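Local coordinates for protein extracellular invertase (Aspergillus kawachii, PDB 5XH8) that probably cleaves the fructose end of sucrose-like sugars and transfers it to other sugars, making fructooligosaccharides such as 1-kestose, as a family GH32 beta-fructofuranosidase, at residues F23-P35 with S593-Y605. Sequence-based numbering, arbitrary orientation.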
# COMPACT_ATOMS: atom_id res chain seq x y z
N PHE A 23 20.74 -37.35 -2.23
CA PHE A 23 20.17 -36.66 -1.06
C PHE A 23 21.11 -36.70 0.15
O PHE A 23 21.39 -35.66 0.75
CB PHE A 23 18.80 -37.23 -0.71
CG PHE A 23 18.12 -36.51 0.41
CD1 PHE A 23 17.44 -35.31 0.18
CD2 PHE A 23 18.14 -37.02 1.70
CE1 PHE A 23 16.81 -34.63 1.23
CE2 PHE A 23 17.52 -36.34 2.76
CZ PHE A 23 16.85 -35.14 2.51
N GLU A 24 21.64 -37.88 0.48
CA GLU A 24 22.52 -38.02 1.65
C GLU A 24 23.98 -37.69 1.42
O GLU A 24 24.72 -37.52 2.39
CB GLU A 24 22.39 -39.43 2.26
CG GLU A 24 21.00 -39.78 2.80
CD GLU A 24 20.51 -38.93 4.00
OE1 GLU A 24 21.28 -38.10 4.54
OE2 GLU A 24 19.32 -39.07 4.41
N THR A 25 24.40 -37.54 0.16
CA THR A 25 25.81 -37.52 -0.20
C THR A 25 26.62 -36.54 0.60
O THR A 25 27.66 -36.92 1.19
CB THR A 25 25.97 -37.20 -1.71
OG1 THR A 25 25.21 -38.15 -2.46
CG2 THR A 25 27.44 -37.27 -2.15
N TRP A 26 26.14 -35.29 0.61
CA TRP A 26 26.86 -34.17 1.21
C TRP A 26 26.10 -33.52 2.39
O TRP A 26 26.50 -32.46 2.90
CB TRP A 26 27.13 -33.15 0.11
CG TRP A 26 28.19 -33.60 -0.89
CD1 TRP A 26 29.39 -34.22 -0.61
CD2 TRP A 26 28.16 -33.42 -2.32
NE1 TRP A 26 30.09 -34.44 -1.78
CE2 TRP A 26 29.36 -33.97 -2.84
CE3 TRP A 26 27.23 -32.85 -3.21
CZ2 TRP A 26 29.66 -33.97 -4.20
CZ3 TRP A 26 27.53 -32.85 -4.58
CH2 TRP A 26 28.74 -33.39 -5.05
N ARG A 27 25.05 -34.19 2.82
CA ARG A 27 24.10 -33.66 3.78
C ARG A 27 24.66 -33.63 5.21
O ARG A 27 25.11 -34.65 5.73
CB ARG A 27 22.81 -34.48 3.74
CG ARG A 27 21.63 -33.85 4.47
CD ARG A 27 20.34 -34.60 4.18
NE ARG A 27 19.25 -34.06 4.98
CZ ARG A 27 18.54 -32.96 4.71
NH1 ARG A 27 18.75 -32.23 3.61
NH2 ARG A 27 17.60 -32.57 5.56
N PRO A 28 24.60 -32.47 5.85
CA PRO A 28 25.05 -32.42 7.24
C PRO A 28 24.05 -33.10 8.19
O PRO A 28 22.86 -33.27 7.84
CB PRO A 28 25.18 -30.92 7.49
CG PRO A 28 24.15 -30.31 6.62
CD PRO A 28 24.11 -31.16 5.39
N ARG A 29 24.52 -33.48 9.37
CA ARG A 29 23.65 -34.02 10.44
C ARG A 29 23.44 -33.11 11.66
O ARG A 29 22.49 -33.33 12.42
CB ARG A 29 24.18 -35.38 10.90
CG ARG A 29 25.49 -35.36 11.66
CD ARG A 29 25.76 -36.72 12.32
NE ARG A 29 25.91 -37.80 11.34
CZ ARG A 29 26.90 -38.70 11.28
NH1 ARG A 29 27.90 -38.76 12.17
NH2 ARG A 29 26.87 -39.60 10.30
N ALA A 30 24.34 -32.15 11.86
CA ALA A 30 24.34 -31.28 13.05
C ALA A 30 23.99 -29.80 12.74
O ALA A 30 24.27 -28.92 13.56
CB ALA A 30 25.70 -31.34 13.72
N HIS A 31 23.38 -29.55 11.57
CA HIS A 31 23.06 -28.18 11.13
C HIS A 31 21.55 -28.00 10.89
O HIS A 31 20.82 -28.96 10.62
CB HIS A 31 23.81 -27.86 9.83
CG HIS A 31 25.23 -27.44 10.05
ND1 HIS A 31 26.22 -28.35 10.35
CD2 HIS A 31 25.82 -26.24 9.99
CE1 HIS A 31 27.36 -27.70 10.49
NE2 HIS A 31 27.15 -26.42 10.26
N VAL A 32 21.10 -26.75 10.97
CA VAL A 32 19.71 -26.40 10.67
C VAL A 32 19.50 -26.26 9.16
O VAL A 32 20.08 -25.39 8.51
CB VAL A 32 19.26 -25.08 11.40
CG1 VAL A 32 17.88 -24.61 10.91
CG2 VAL A 32 19.24 -25.32 12.88
N LEU A 33 18.65 -27.12 8.62
CA LEU A 33 18.22 -27.04 7.25
C LEU A 33 16.87 -27.78 7.15
O LEU A 33 16.58 -28.62 8.00
CB LEU A 33 19.29 -27.62 6.30
CG LEU A 33 19.47 -29.13 6.11
CD1 LEU A 33 20.53 -29.38 5.04
CD2 LEU A 33 19.82 -29.85 7.42
N PRO A 34 16.06 -27.49 6.13
CA PRO A 34 14.74 -28.14 6.05
C PRO A 34 14.84 -29.65 5.78
O PRO A 34 15.93 -30.15 5.47
CB PRO A 34 14.06 -27.41 4.87
CG PRO A 34 15.19 -26.82 4.08
CD PRO A 34 16.27 -26.52 5.06
N PRO A 35 13.70 -30.36 5.88
CA PRO A 35 13.70 -31.79 5.58
C PRO A 35 14.19 -32.10 4.17
O PRO A 35 14.85 -33.12 3.97
CB PRO A 35 12.24 -32.20 5.79
CG PRO A 35 11.72 -31.21 6.77
CD PRO A 35 12.38 -29.91 6.35
N SER A 593 37.38 -35.02 17.59
CA SER A 593 36.18 -35.62 18.12
C SER A 593 35.32 -35.99 16.91
O SER A 593 35.06 -35.14 16.04
CB SER A 593 35.47 -34.65 19.06
OG SER A 593 34.20 -35.16 19.44
N GLU A 594 34.88 -37.25 16.88
CA GLU A 594 34.29 -37.84 15.68
C GLU A 594 32.83 -38.20 15.88
O GLU A 594 32.47 -38.69 16.93
CB GLU A 594 35.08 -39.10 15.31
CG GLU A 594 34.82 -39.61 13.90
CD GLU A 594 35.62 -40.87 13.57
OE1 GLU A 594 36.73 -41.06 14.13
OE2 GLU A 594 35.13 -41.65 12.73
N GLY A 595 32.01 -37.97 14.86
CA GLY A 595 30.60 -38.35 14.92
C GLY A 595 29.61 -37.19 15.02
O GLY A 595 28.50 -37.29 14.49
N LEU A 596 30.00 -36.11 15.69
CA LEU A 596 29.10 -34.97 15.98
C LEU A 596 27.83 -35.49 16.64
O LEU A 596 27.92 -36.31 17.54
CB LEU A 596 28.83 -34.14 14.72
CG LEU A 596 30.04 -33.72 13.90
CD1 LEU A 596 29.60 -32.87 12.72
CD2 LEU A 596 31.09 -32.98 14.74
N TYR A 597 26.65 -35.05 16.21
CA TYR A 597 25.41 -35.57 16.76
C TYR A 597 24.30 -35.30 15.75
O TYR A 597 24.52 -34.56 14.79
CB TYR A 597 25.08 -34.91 18.11
CG TYR A 597 24.69 -33.42 17.97
CD1 TYR A 597 25.66 -32.44 17.74
CD2 TYR A 597 23.36 -33.02 18.07
CE1 TYR A 597 25.31 -31.10 17.59
CE2 TYR A 597 23.01 -31.68 17.92
CZ TYR A 597 23.98 -30.72 17.68
OH TYR A 597 23.63 -29.38 17.55
N ASP A 598 23.13 -35.87 16.00
CA ASP A 598 21.95 -35.68 15.17
C ASP A 598 21.13 -34.47 15.67
O ASP A 598 20.45 -34.54 16.69
CB ASP A 598 21.11 -36.96 15.19
CG ASP A 598 19.91 -36.91 14.29
OD1 ASP A 598 19.73 -35.95 13.49
OD2 ASP A 598 19.11 -37.87 14.37
N ALA A 599 21.19 -33.38 14.93
CA ALA A 599 20.43 -32.17 15.29
C ALA A 599 18.94 -32.30 15.02
O ALA A 599 18.18 -31.44 15.48
CB ALA A 599 21.01 -30.94 14.59
N TRP A 600 18.53 -33.35 14.29
CA TRP A 600 17.15 -33.60 13.94
C TRP A 600 16.71 -35.01 14.37
O TRP A 600 16.34 -35.82 13.52
CB TRP A 600 16.96 -33.40 12.41
CG TRP A 600 17.23 -31.99 11.99
CD1 TRP A 600 18.40 -31.48 11.51
CD2 TRP A 600 16.32 -30.88 12.07
NE1 TRP A 600 18.28 -30.14 11.27
CE2 TRP A 600 17.01 -29.74 11.61
CE3 TRP A 600 14.99 -30.74 12.49
CZ2 TRP A 600 16.42 -28.47 11.56
CZ3 TRP A 600 14.40 -29.48 12.43
CH2 TRP A 600 15.12 -28.36 11.96
N PRO A 601 16.63 -35.28 15.70
CA PRO A 601 16.36 -36.64 16.17
C PRO A 601 15.00 -37.21 15.79
O PRO A 601 14.87 -38.42 15.80
CB PRO A 601 16.50 -36.54 17.71
CG PRO A 601 16.25 -35.10 18.02
CD PRO A 601 16.80 -34.34 16.83
N ASP A 602 14.02 -36.37 15.47
CA ASP A 602 12.70 -36.85 15.08
C ASP A 602 12.48 -36.92 13.57
O ASP A 602 11.39 -37.27 13.16
CB ASP A 602 11.61 -36.02 15.75
CG ASP A 602 11.79 -35.94 17.27
OD1 ASP A 602 12.09 -36.97 17.90
OD2 ASP A 602 11.66 -34.84 17.84
N ARG A 603 13.49 -36.59 12.76
CA ARG A 603 13.53 -36.98 11.33
C ARG A 603 14.28 -38.31 11.13
O ARG A 603 15.27 -38.59 11.84
CB ARG A 603 14.31 -35.94 10.50
CG ARG A 603 13.67 -34.59 10.31
CD ARG A 603 14.59 -33.69 9.50
NE ARG A 603 14.17 -32.28 9.53
CZ ARG A 603 14.89 -31.26 9.05
NH1 ARG A 603 16.08 -31.48 8.49
NH2 ARG A 603 14.43 -30.01 9.14
N GLN A 604 13.90 -39.08 10.12
CA GLN A 604 14.68 -40.26 9.68
C GLN A 604 15.84 -39.99 8.66
O GLN A 604 16.71 -40.84 8.49
CB GLN A 604 13.75 -41.35 9.13
CG GLN A 604 14.20 -42.77 9.49
CD GLN A 604 13.69 -43.84 8.54
OE1 GLN A 604 12.68 -43.66 7.86
NE2 GLN A 604 14.40 -44.96 8.49
N TYR A 605 15.84 -38.83 7.98
CA TYR A 605 16.80 -38.52 6.89
C TYR A 605 17.39 -37.10 7.03
O TYR A 605 16.79 -36.27 7.73
CB TYR A 605 16.12 -38.64 5.52
CG TYR A 605 15.57 -40.02 5.22
CD1 TYR A 605 16.40 -41.02 4.69
CD2 TYR A 605 14.23 -40.34 5.48
CE1 TYR A 605 15.91 -42.29 4.42
CE2 TYR A 605 13.73 -41.61 5.22
CZ TYR A 605 14.57 -42.58 4.69
OH TYR A 605 14.07 -43.83 4.42
OXT TYR A 605 18.45 -36.76 6.45
O HOH W 1 17.73 -33.82 8.01
O HOH W 2 20.48 -34.58 11.61
O HOH W 3 14.83 -35.21 5.95
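The flat guanidinium of R603 slides like a card into a slot between the W600 ring and P35. W600 CD2 lies 3.4 Å from its plane on one face, over the centre, while P35 N backs the opposite face and P35 CG and CD press on it. A straight chain, extended from CG to NE, carries the group in so that NH1 and NH2 both grip L33 O, with NH2 at 2.8 Å meeting a lone pair in the carbonyl plane. D78, outside the two segments, takes a salt bridge from NH2. The W600 indole points its NE1 edge at H31 O, a 2.9 Å bond, with V32 CA in the ring plane at the rim, while L33 O sits above one face toward the rim. In the two-domain GH32 fold, this is one place where the beta-sandwich meets the beta-propeller: the tail leaving strand 585-594 runs back along the loop that leads into propeller strand 37-47. A30 is the small bump midway, its CB set against Y597 CE1 at 3.9 Å and its CA against A599 CB; beside it A599 N bonds nearly straight (169°) to R29 O. The R29 chain, folded at chi3 (63°), skirts Y597 O and brings NH1 to G595 O, 2.8 Å away. At the far end F23 CZ covers one face of the R27 guanidinium, whose NH2 donates in plane to P34 O, turning NE to a bent salt bridge with Y605 OXT (3.2 Å, 139°), tilted from that plane; Y605 is poorly ordered, so details here are less certain. A water bridges R27 NH2, R603 NH1 and Y605 O, probably easing the closeness of the two cations.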